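Local atomic coordinates of glutathione S-transferase family protein (Pseudomonas putida, PDB entry 3LXZ), a protein that probably conjugates reduced glutathione to a wide range of hydrophobic electrophiles, as a glutathione S-transferase. Residues A[20-25]-A[198-203]; A[143-148]-A[189-194]; A[7-12]-A[206-211]. All blocks are in the same frame, centred on the assembly; numbering follows the deposited sequence.

Contact 1. Residues A[20-25]-A[198-203]; sequences ALLEKG and MPRILA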
loop_
_atom_site.group_PDB
_atom_site.type_symbol
_atom_site.label_atom_id
_atom_site.label_comp_id
_atom_site.label_asym_id
_atom_site.label_seq_id
_atom_site.Cartn_x
_atom_site.Cartn_y
_atom_site.Cartn_z
ATOM N N ALA A 20 3.975 -18.322 -0.962
ATOM C CA ALA A 20 3.757 -18.359 0.491
ATOM C C ALA A 20 3.029 -19.662 0.836
ATOM O O ALA A 20 3.415 -20.352 1.779
ATOM C CB ALA A 20 2.912 -17.144 0.951
ATOM N N LEU A 21 1.995 -19.987 0.052
ATOM C CA LEU A 21 1.191 -21.193 0.287
ATOM C C LEU A 21 2.066 -22.439 0.114
ATOM O O LEU A 21 1.964 -23.373 0.903
ATOM C CB LEU A 21 -0.025 -21.248 -0.650
ATOM C CG LEU A 21 -1.104 -20.175 -0.396
ATOM C CD1 LEU A 21 -2.082 -20.076 -1.542
ATOM C CD2 LEU A 21 -1.834 -20.461 0.889
ATOM N N LEU A 22 2.907 -22.446 -0.919
ATOM C CA LEU A 22 3.794 -23.607 -1.186
ATOM C C LEU A 22 4.870 -23.745 -0.092
ATOM O O LEU A 22 5.158 -24.861 0.369
ATOM C CB LEU A 22 4.418 -23.469 -2.579
ATOM C CG LEU A 22 3.549 -23.808 -3.788
ATOM C CD1 LEU A 22 4.167 -23.256 -5.048
ATOM C CD2 LEU A 22 3.295 -25.332 -3.921
ATOM N N GLU A 23 5.424 -22.610 0.349
ATOM C CA GLU A 23 6.482 -22.594 1.341
ATOM C C GLU A 23 5.927 -23.142 2.651
ATOM O O GLU A 23 6.594 -23.907 3.376
ATOM C CB GLU A 23 7.031 -21.169 1.509
ATOM C CG GLU A 23 8.285 -21.052 2.398
ATOM C CD GLU A 23 9.528 -21.790 1.849
ATOM O OE1 GLU A 23 9.762 -21.790 0.630
ATOM O OE2 GLU A 23 10.280 -22.364 2.662
ATOM N N LYS A 24 4.667 -22.808 2.913
ATOM C CA LYS A 24 3.978 -23.233 4.113
ATOM C C LYS A 24 3.369 -24.659 4.029
ATOM O O LYS A 24 2.785 -25.128 5.002
ATOM C CB LYS A 24 2.904 -22.187 4.484
ATOM C CG LYS A 24 3.481 -20.899 5.050
ATOM C CD LYS A 24 2.383 -19.855 5.353
ATOM C CE LYS A 24 1.955 -19.927 6.795
ATOM N NZ LYS A 24 3.000 -19.336 7.685
ATOM N N GLY A 25 3.499 -25.315 2.870
ATOM C CA GLY A 25 2.979 -26.681 2.628
ATOM C C GLY A 25 1.471 -26.741 2.754
ATOM O O GLY A 25 0.923 -27.766 3.151
HETATM N N MSE A 198 10.317 -22.674 -6.719
HETATM C CA MSE A 198 10.427 -21.769 -7.841
HETATM C C MSE A 198 10.265 -22.488 -9.189
HETATM O O MSE A 198 9.579 -21.955 -10.071
HETATM C CB MSE A 198 11.718 -20.931 -7.763
HETATM C CG MSE A 198 11.770 -19.764 -8.675
HETATM SE SE MSE A 198 10.371 -18.420 -8.242
HETATM C CE MSE A 198 10.737 -18.190 -6.385
ATOM N N PRO A 199 10.871 -23.698 -9.364
ATOM C CA PRO A 199 10.645 -24.340 -10.671
ATOM C C PRO A 199 9.149 -24.489 -11.043
ATOM O O PRO A 199 8.777 -24.195 -12.183
ATOM C CB PRO A 199 11.345 -25.713 -10.521
ATOM C CG PRO A 199 12.484 -25.432 -9.535
ATOM C CD PRO A 199 11.917 -24.384 -8.573
ATOM N N ARG A 200 8.315 -24.910 -10.090
ATOM C CA ARG A 200 6.871 -25.025 -10.288
ATOM C C ARG A 200 6.199 -23.674 -10.625
ATOM O O ARG A 200 5.380 -23.590 -11.533
ATOM C CB ARG A 200 6.231 -25.658 -9.058
ATOM C CG ARG A 200 4.799 -25.241 -8.765
ATOM C CD ARG A 200 3.781 -26.235 -9.284
ATOM N NE ARG A 200 2.415 -25.714 -9.124
ATOM C CZ ARG A 200 1.590 -26.004 -8.111
ATOM N NH1 ARG A 200 1.958 -26.832 -7.128
ATOM N NH2 ARG A 200 0.373 -25.455 -8.084
ATOM N N ILE A 201 6.584 -22.615 -9.921
ATOM C CA ILE A 201 6.058 -21.294 -10.226
ATOM C C ILE A 201 6.407 -20.845 -11.631
ATOM O O ILE A 201 5.555 -20.348 -12.368
ATOM C CB ILE A 201 6.486 -20.267 -9.167
ATOM C CG1 ILE A 201 5.621 -20.487 -7.938
ATOM C CG2 ILE A 201 6.259 -18.861 -9.692
ATOM C CD1 ILE A 201 6.262 -20.013 -6.644
ATOM N N LEU A 202 7.658 -21.034 -12.023
ATOM C CA LEU A 202 8.075 -20.587 -13.320
ATOM C C LEU A 202 7.531 -21.453 -14.463
ATOM O O LEU A 202 7.262 -20.949 -15.554
ATOM C CB LEU A 202 9.595 -20.458 -13.397
ATOM C CG LEU A 202 10.221 -19.489 -12.385
ATOM C CD1 LEU A 202 11.722 -19.528 -12.569
ATOM C CD2 LEU A 202 9.669 -18.061 -12.595
ATOM N N ALA A 203 7.358 -22.746 -14.194
ATOM C CA ALA A 203 6.789 -23.691 -15.165
ATOM C C ALA A 203 5.312 -23.346 -15.426
ATOM O O ALA A 203 4.873 -23.285 -16.594
ATOM C CB ALA A 203 6.935 -25.161 -14.660
#
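Leu22 and Ile201 face one another with matching first torsions: each sets a carbon beside its own backbone N and opposite the carbonyl carbon, CG of Leu22 at chi1 -77° and CG1, the longer branch of Ile201, likewise. Arg200 starts the other way, its CG roughly anti to the backbone N, and then bends sharply at chi2 (98°), a turn that brings the guanidinium across to the end of Leu22. The leucine therefore divides its two methyls between two neighbours on one helix. CD1 meets CD1 of Ile201 at 4.2 Å, where the two chains slide past each other in opposite directions, while CD2 comes within 3.8 Å of Arg200 NH1. Leu22 and Arg200 cross at about a right angle, and the methyl approaches the guanidinium obliquely. This is van der Waals contact, and the charge of the arginine is met elsewhere: NE forms a salt bridge with Asp204, one turn further along its own helix, and NH2 another with Glu30. Those two carboxylates are likely to fix the rotation of the flat group and hold its NH1 against the leucine. Only 122 Å² is buried in all, with the backbones well apart; the CA atoms of Leu22 and Met198, the nearest pair, lie 9.6 Å from each other. Just beyond Leu22, helix 12-23 ends in a Schellman motif, in which Gly25 takes a positive phi and its N bonds to Leu22 O at 3.0 Å. The contact joins the C-terminal end of this thioredoxin-fold helix to the first turn of helix 198-218. Ile201 also reaches Asn15 and Leu19 of helix 12-23 and Phe161 of helix 154-174, whereas Ala20 and Leu21 turn to helix 63-73; through Glu30, Arg200 extends the link to edge strand 28-32.

Contact 2. Residues A[143-148]-A[189-194]; sequences FAPYVA and LQLMGE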
loop_
_atom_site.group_PDB
_atom_site.type_symbol
_atom_site.label_atom_id
_atom_site.label_comp_id
_atom_site.label_asym_id
_atom_site.label_seq_id
_atom_site.Cartn_x
_atom_site.Cartn_y
_atom_site.Cartn_z
ATOM N N PHE A 143 19.258 -7.393 4.470
ATOM C CA PHE A 143 19.916 -8.287 3.509
ATOM C C PHE A 143 20.930 -9.185 4.191
ATOM O O PHE A 143 22.131 -9.143 3.904
ATOM C CB PHE A 143 20.547 -7.487 2.383
ATOM C CG PHE A 143 19.556 -6.858 1.489
ATOM C CD1 PHE A 143 18.910 -7.616 0.534
ATOM C CD2 PHE A 143 19.220 -5.498 1.636
ATOM C CE1 PHE A 143 17.964 -7.031 -0.306
ATOM C CE2 PHE A 143 18.302 -4.899 0.820
ATOM C CZ PHE A 143 17.655 -5.666 -0.163
ATOM N N ALA A 144 20.439 -10.009 5.095
ATOM C CA ALA A 144 21.327 -10.758 5.964
ATOM C C ALA A 144 21.087 -12.261 5.934
ATOM O O ALA A 144 21.254 -12.905 6.946
ATOM C CB ALA A 144 21.224 -10.222 7.428
ATOM N N PRO A 145 20.814 -12.848 4.760
ATOM C CA PRO A 145 20.796 -12.352 3.373
ATOM C C PRO A 145 19.442 -11.801 2.936
ATOM O O PRO A 145 19.354 -11.094 1.923
ATOM C CB PRO A 145 21.106 -13.602 2.555
ATOM C CG PRO A 145 20.506 -14.710 3.392
ATOM C CD PRO A 145 20.781 -14.319 4.811
ATOM N N TYR A 146 18.406 -12.155 3.688
ATOM C CA TYR A 146 17.032 -11.790 3.346
ATOM C C TYR A 146 16.720 -10.326 3.634
ATOM O O TYR A 146 17.468 -9.635 4.349
ATOM C CB TYR A 146 16.051 -12.712 4.089
ATOM C CG TYR A 146 16.312 -14.160 3.833
ATOM C CD1 TYR A 146 15.767 -14.784 2.723
ATOM C CD2 TYR A 146 17.098 -14.921 4.706
ATOM C CE1 TYR A 146 16.007 -16.134 2.470
ATOM C CE2 TYR A 146 17.328 -16.278 4.455
ATOM C CZ TYR A 146 16.787 -16.861 3.330
ATOM O OH TYR A 146 16.989 -18.199 3.059
ATOM N N VAL A 147 15.612 -9.853 3.073
ATOM C CA VAL A 147 15.290 -8.442 3.148
ATOM C C VAL A 147 15.354 -7.883 4.561
ATOM O O VAL A 147 16.037 -6.866 4.800
ATOM C CB VAL A 147 13.934 -8.060 2.466
ATOM C CG1 VAL A 147 13.665 -6.568 2.653
ATOM C CG2 VAL A 147 13.982 -8.366 0.983
ATOM N N ALA A 148 14.696 -8.576 5.493
ATOM C CA ALA A 148 14.476 -8.030 6.815
ATOM C C ALA A 148 15.465 -8.569 7.802
ATOM O O ALA A 148 15.469 -8.137 8.959
ATOM C CB ALA A 148 13.038 -8.346 7.285
ATOM N N LEU A 189 18.301 -12.068 -4.872
ATOM C CA LEU A 189 17.476 -12.463 -5.994
ATOM C C LEU A 189 17.938 -13.827 -6.491
ATOM O O LEU A 189 17.112 -14.676 -6.787
ATOM C CB LEU A 189 17.520 -11.426 -7.113
ATOM C CG LEU A 189 16.375 -11.518 -8.132
ATOM C CD1 LEU A 189 14.973 -11.278 -7.482
ATOM C CD2 LEU A 189 16.576 -10.524 -9.259
ATOM N N GLN A 190 19.249 -14.063 -6.576
ATOM C CA GLN A 190 19.692 -15.394 -6.994
ATOM C C GLN A 190 19.298 -16.448 -5.976
ATOM O O GLN A 190 18.912 -17.544 -6.344
ATOM C CB GLN A 190 21.191 -15.444 -7.193
ATOM C CG GLN A 190 21.663 -16.743 -7.856
ATOM C CD GLN A 190 21.946 -17.856 -6.880
ATOM O OE1 GLN A 190 21.950 -17.663 -5.664
ATOM N NE2 GLN A 190 22.185 -19.062 -7.415
ATOM N N LEU A 191 19.387 -16.099 -4.696
ATOM C CA LEU A 191 19.053 -17.017 -3.611
ATOM C C LEU A 191 17.572 -17.463 -3.621
ATOM O O LEU A 191 17.261 -18.649 -3.486
ATOM C CB LEU A 191 19.413 -16.384 -2.259
ATOM C CG LEU A 191 19.153 -17.273 -1.036
ATOM C CD1 LEU A 191 19.871 -18.622 -1.134
ATOM C CD2 LEU A 191 19.554 -16.574 0.261
HETATM N N MSE A 192 16.669 -16.488 -3.774
HETATM C CA MSE A 192 15.243 -16.749 -3.904
HETATM C C MSE A 192 15.016 -17.551 -5.176
HETATM O O MSE A 192 14.102 -18.350 -5.241
HETATM C CB MSE A 192 14.441 -15.425 -3.977
HETATM C CG MSE A 192 14.416 -14.552 -2.697
HETATM SE SE MSE A 192 13.844 -15.532 -1.131
HETATM C CE MSE A 192 11.957 -15.780 -1.560
ATOM N N GLY A 193 15.861 -17.338 -6.190
ATOM C CA GLY A 193 15.769 -18.117 -7.465
ATOM C C GLY A 193 15.990 -19.618 -7.300
ATOM O O GLY A 193 15.525 -20.433 -8.137
ATOM N N GLU A 194 16.638 -19.974 -6.189
ATOM C CA GLU A 194 16.976 -21.346 -5.827
ATOM C C GLU A 194 15.983 -21.974 -4.842
ATOM O O GLU A 194 16.170 -23.106 -4.392
ATOM C CB GLU A 194 18.415 -21.383 -5.262
ATOM C CG GLU A 194 19.483 -21.038 -6.303
ATOM C CD GLU A 194 19.481 -22.032 -7.489
ATOM O OE1 GLU A 194 19.570 -23.260 -7.240
ATOM O OE2 GLU A 194 19.374 -21.583 -8.660
#
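The ring of Tyr146 meets helix 183-193 through its edge and its hydroxyl end. At the edge, almost in the ring plane, sits the selenium of Met192, a selenomethionine, 5.4 Å from the ring centroid and 87° off the normal; its closest approach is to CE1, at 4.2 Å. This is a Met-aromatic contact of the edge kind. CD2 of Leu191 arrives obliquely near the phenolic end, at 4.1 Å from CZ, and the leucine crosses the tyrosine at about a right angle. The same methyl also packs on the pyrrolidine ring of Pro145, reaching CG at 3.8 Å, and so touches two consecutive rings. The peptide bond before Pro145 is cis, which puts a tight bend in the loop here. For Leu191, CG lies anti to the backbone N (chi1 -178°), a choice that extends the side chain from the helix toward the proline. Met192 folds at each of its torsions and brings its selenium back beside the tyrosine. Around this group, Tyr146 also touches Asp156 of helix 154-174 and Leu188, while Met192 packs on Cys160 and Leu152; the backbone N of Val147 hydrogen-bonds to the Asp156 carboxylate and ties the loop to helix 154-174. Across the two segments the contact is made by carbon and selenium, apart from the phenol oxygen, which only abuts a methyl. The C-H edge of a phenol ring carries slight positive charge, so the electron-rich selenium probably gains a weak electrostatic attraction there beyond dispersion, whereas Leu191 contributes dispersion and hydrophobic burial.

Contact 3. Residues A[7-12]-A[206-211]; sequences GFSVSN and EASMPA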
loop_
_atom_site.group_PDB
_atom_site.type_symbol
_atom_site.label_atom_id
_atom_site.label_comp_id
_atom_site.label_asym_id
_atom_site.label_seq_id
_atom_site.Cartn_x
_atom_site.Cartn_y
_atom_site.Cartn_z
ATOM N N GLY A 7 -6.420 -16.126 -9.679
ATOM C CA GLY A 7 -5.486 -15.245 -10.381
ATOM C C GLY A 7 -4.946 -15.933 -11.623
ATOM O O GLY A 7 -5.628 -16.750 -12.255
ATOM N N PHE A 8 -3.738 -15.579 -12.008
ATOM C CA PHE A 8 -3.143 -16.225 -13.150
ATOM C C PHE A 8 -1.648 -16.241 -12.940
ATOM O O PHE A 8 -1.107 -15.347 -12.333
ATOM C CB PHE A 8 -3.595 -15.560 -14.459
ATOM C CG PHE A 8 -3.211 -14.090 -14.602
ATOM C CD1 PHE A 8 -3.967 -13.074 -13.976
ATOM C CD2 PHE A 8 -2.108 -13.731 -15.374
ATOM C CE1 PHE A 8 -3.606 -11.736 -14.122
ATOM C CE2 PHE A 8 -1.742 -12.388 -15.542
ATOM C CZ PHE A 8 -2.495 -11.391 -14.910
ATOM N N SER A 9 -0.991 -17.281 -13.447
ATOM C CA SER A 9 0.415 -17.496 -13.137
ATOM C C SER A 9 1.377 -16.534 -13.798
ATOM O O SER A 9 2.566 -16.591 -13.535
ATOM C CB SER A 9 0.793 -18.942 -13.451
ATOM O OG SER A 9 0.197 -19.778 -12.486
ATOM N N VAL A 10 0.878 -15.637 -14.639
ATOM C CA VAL A 10 1.762 -14.605 -15.177
ATOM C C VAL A 10 1.798 -13.422 -14.171
ATOM O O VAL A 10 2.729 -12.594 -14.222
ATOM C CB VAL A 10 1.344 -14.170 -16.602
ATOM C CG1 VAL A 10 2.251 -13.037 -17.166
ATOM C CG2 VAL A 10 1.362 -15.375 -17.575
ATOM N N SER A 11 0.824 -13.365 -13.245
ATOM C CA SER A 11 0.742 -12.230 -12.296
ATOM C C SER A 11 1.778 -12.351 -11.182
ATOM O O SER A 11 1.762 -13.326 -10.424
ATOM C CB SER A 11 -0.646 -12.110 -11.659
ATOM O OG SER A 11 -0.545 -11.234 -10.530
ATOM N N ASN A 12 2.656 -11.354 -11.069
ATOM C CA ASN A 12 3.630 -11.336 -9.979
ATOM C C ASN A 12 2.995 -11.335 -8.576
ATOM O O ASN A 12 3.418 -12.102 -7.704
ATOM C CB ASN A 12 4.655 -10.208 -10.165
ATOM C CG ASN A 12 4.037 -8.799 -10.060
ATOM O OD1 ASN A 12 2.879 -8.573 -10.413
ATOM N ND2 ASN A 12 4.837 -7.853 -9.578
ATOM N N GLU A 206 5.062 -20.219 -17.478
ATOM C CA GLU A 206 5.331 -20.428 -18.910
ATOM C C GLU A 206 4.135 -21.101 -19.583
ATOM O O GLU A 206 3.737 -20.734 -20.689
ATOM C CB GLU A 206 6.598 -21.289 -19.094
ATOM C CG GLU A 206 6.858 -21.766 -20.529
ATOM C CD GLU A 206 7.213 -20.637 -21.517
ATOM O OE1 GLU A 206 7.395 -19.456 -21.092
ATOM O OE2 GLU A 206 7.317 -20.933 -22.738
ATOM N N ALA A 207 3.553 -22.066 -18.900
ATOM C CA ALA A 207 2.413 -22.813 -19.409
ATOM C C ALA A 207 1.178 -21.934 -19.628
ATOM O O ALA A 207 0.348 -22.237 -20.481
ATOM C CB ALA A 207 2.061 -23.927 -18.403
ATOM N N SER A 208 1.083 -20.860 -18.838
ATOM C CA SER A 208 -0.086 -19.982 -18.769
ATOM C C SER A 208 0.067 -18.779 -19.679
ATOM O O SER A 208 -0.892 -18.035 -19.906
ATOM C CB SER A 208 -0.273 -19.484 -17.324
ATOM O OG SER A 208 -0.725 -20.555 -16.478
HETATM N N MSE A 209 1.275 -18.576 -20.167
HETATM C CA MSE A 209 1.584 -17.358 -20.895
HETATM C C MSE A 209 0.748 -17.215 -22.190
HETATM O O MSE A 209 0.197 -16.122 -22.458
HETATM C CB MSE A 209 3.103 -17.238 -21.163
HETATM C CG MSE A 209 3.504 -16.007 -22.004
HETATM SE SE MSE A 209 3.353 -14.338 -20.920
HETATM C CE MSE A 209 4.782 -14.794 -19.632
ATOM N N PRO A 210 0.615 -18.306 -22.988
ATOM C CA PRO A 210 -0.093 -18.089 -24.258
ATOM C C PRO A 210 -1.559 -17.671 -24.041
ATOM O O PRO A 210 -2.094 -16.808 -24.767
ATOM C CB PRO A 210 0.017 -19.453 -24.947
ATOM C CG PRO A 210 1.283 -20.063 -24.389
ATOM C CD PRO A 210 1.273 -19.624 -22.945
ATOM N N ALA A 211 -2.224 -18.258 -23.045
ATOM C CA ALA A 211 -3.626 -17.867 -22.800
ATOM C C ALA A 211 -3.725 -16.438 -22.310
ATOM O O ALA A 211 -4.617 -15.689 -22.735
ATOM C CB ALA A 211 -4.273 -18.795 -21.795
HETATM O O HOH W 1 -2.626 -19.415 -13.998
#
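The backbone N of Ser9 donates to a water at 2.7 Å, and the same water makes a weak, longer bond of 3.3 Å to Ser208 OG, which bridges the loop and the helix. The stronger partner of Ser208 OG is the carbonyl of Asp204, one turn earlier in helix 198-218. Beside the bridge, Ser9 CB packs against Ser208 OG at 3.8 Å. The larger share of the interface belongs to Val10, whose two methyls both rest against the end of Met209, a selenomethionine. CG1 approaches CE at 3.9 Å, and CG2 lies 4.0 Å from SE and 3.9 Å from the CA of Met209, so it rests on both the helix backbone and the thioether. Met209 leaves its helix with CG anti to the backbone N (chi1 177°), then folds at chi2 and chi3 and swings its end round to the valine, which it crosses at about a right angle. With Val10 cut back to an alanine, both methyls are gone, and the end of Met209 would probably lose its support and be free to turn. Val10 also touches Phe212, which stacks on the Phe8 ring; Ser11 CB, from the same loop, covers one face of that ring, 3.8 Å above its plane and over its centre. Phe8 to Ser11 form a type I turn, closed by Ser11 N to Phe8 O at 2.9 Å. Ser11 is the N-cap of helix 12-23, its OG bonded to Tyr14 N. A glutathione-binding serine capping the helix after the first strand is consistent with the serine-type glutathione S-transferases of this fold.

From the N terminus, strand 3-7 leads into the loop of contact 3 and on through helix 12-23 to the first half of contact 1, so both begin within the thioredoxin-like domain. The chain then completes that domain and enters the helical one, where contact 2 joins the loop after helix 120-140 to helix 183-193, closing a short circuit that holds helix 154-174. Helix 198-218 returns afterwards to close contact 1 and, about two turns later, contact 3. The loops therefore nest without crossing: contact 2 within contact 1, and contact 1 within contact 3. Contacts 1 and 2 touch where Met198 packs against Met192 O, whereas contacts 2 and 3 stay about 11 Å apart at their nearest atoms.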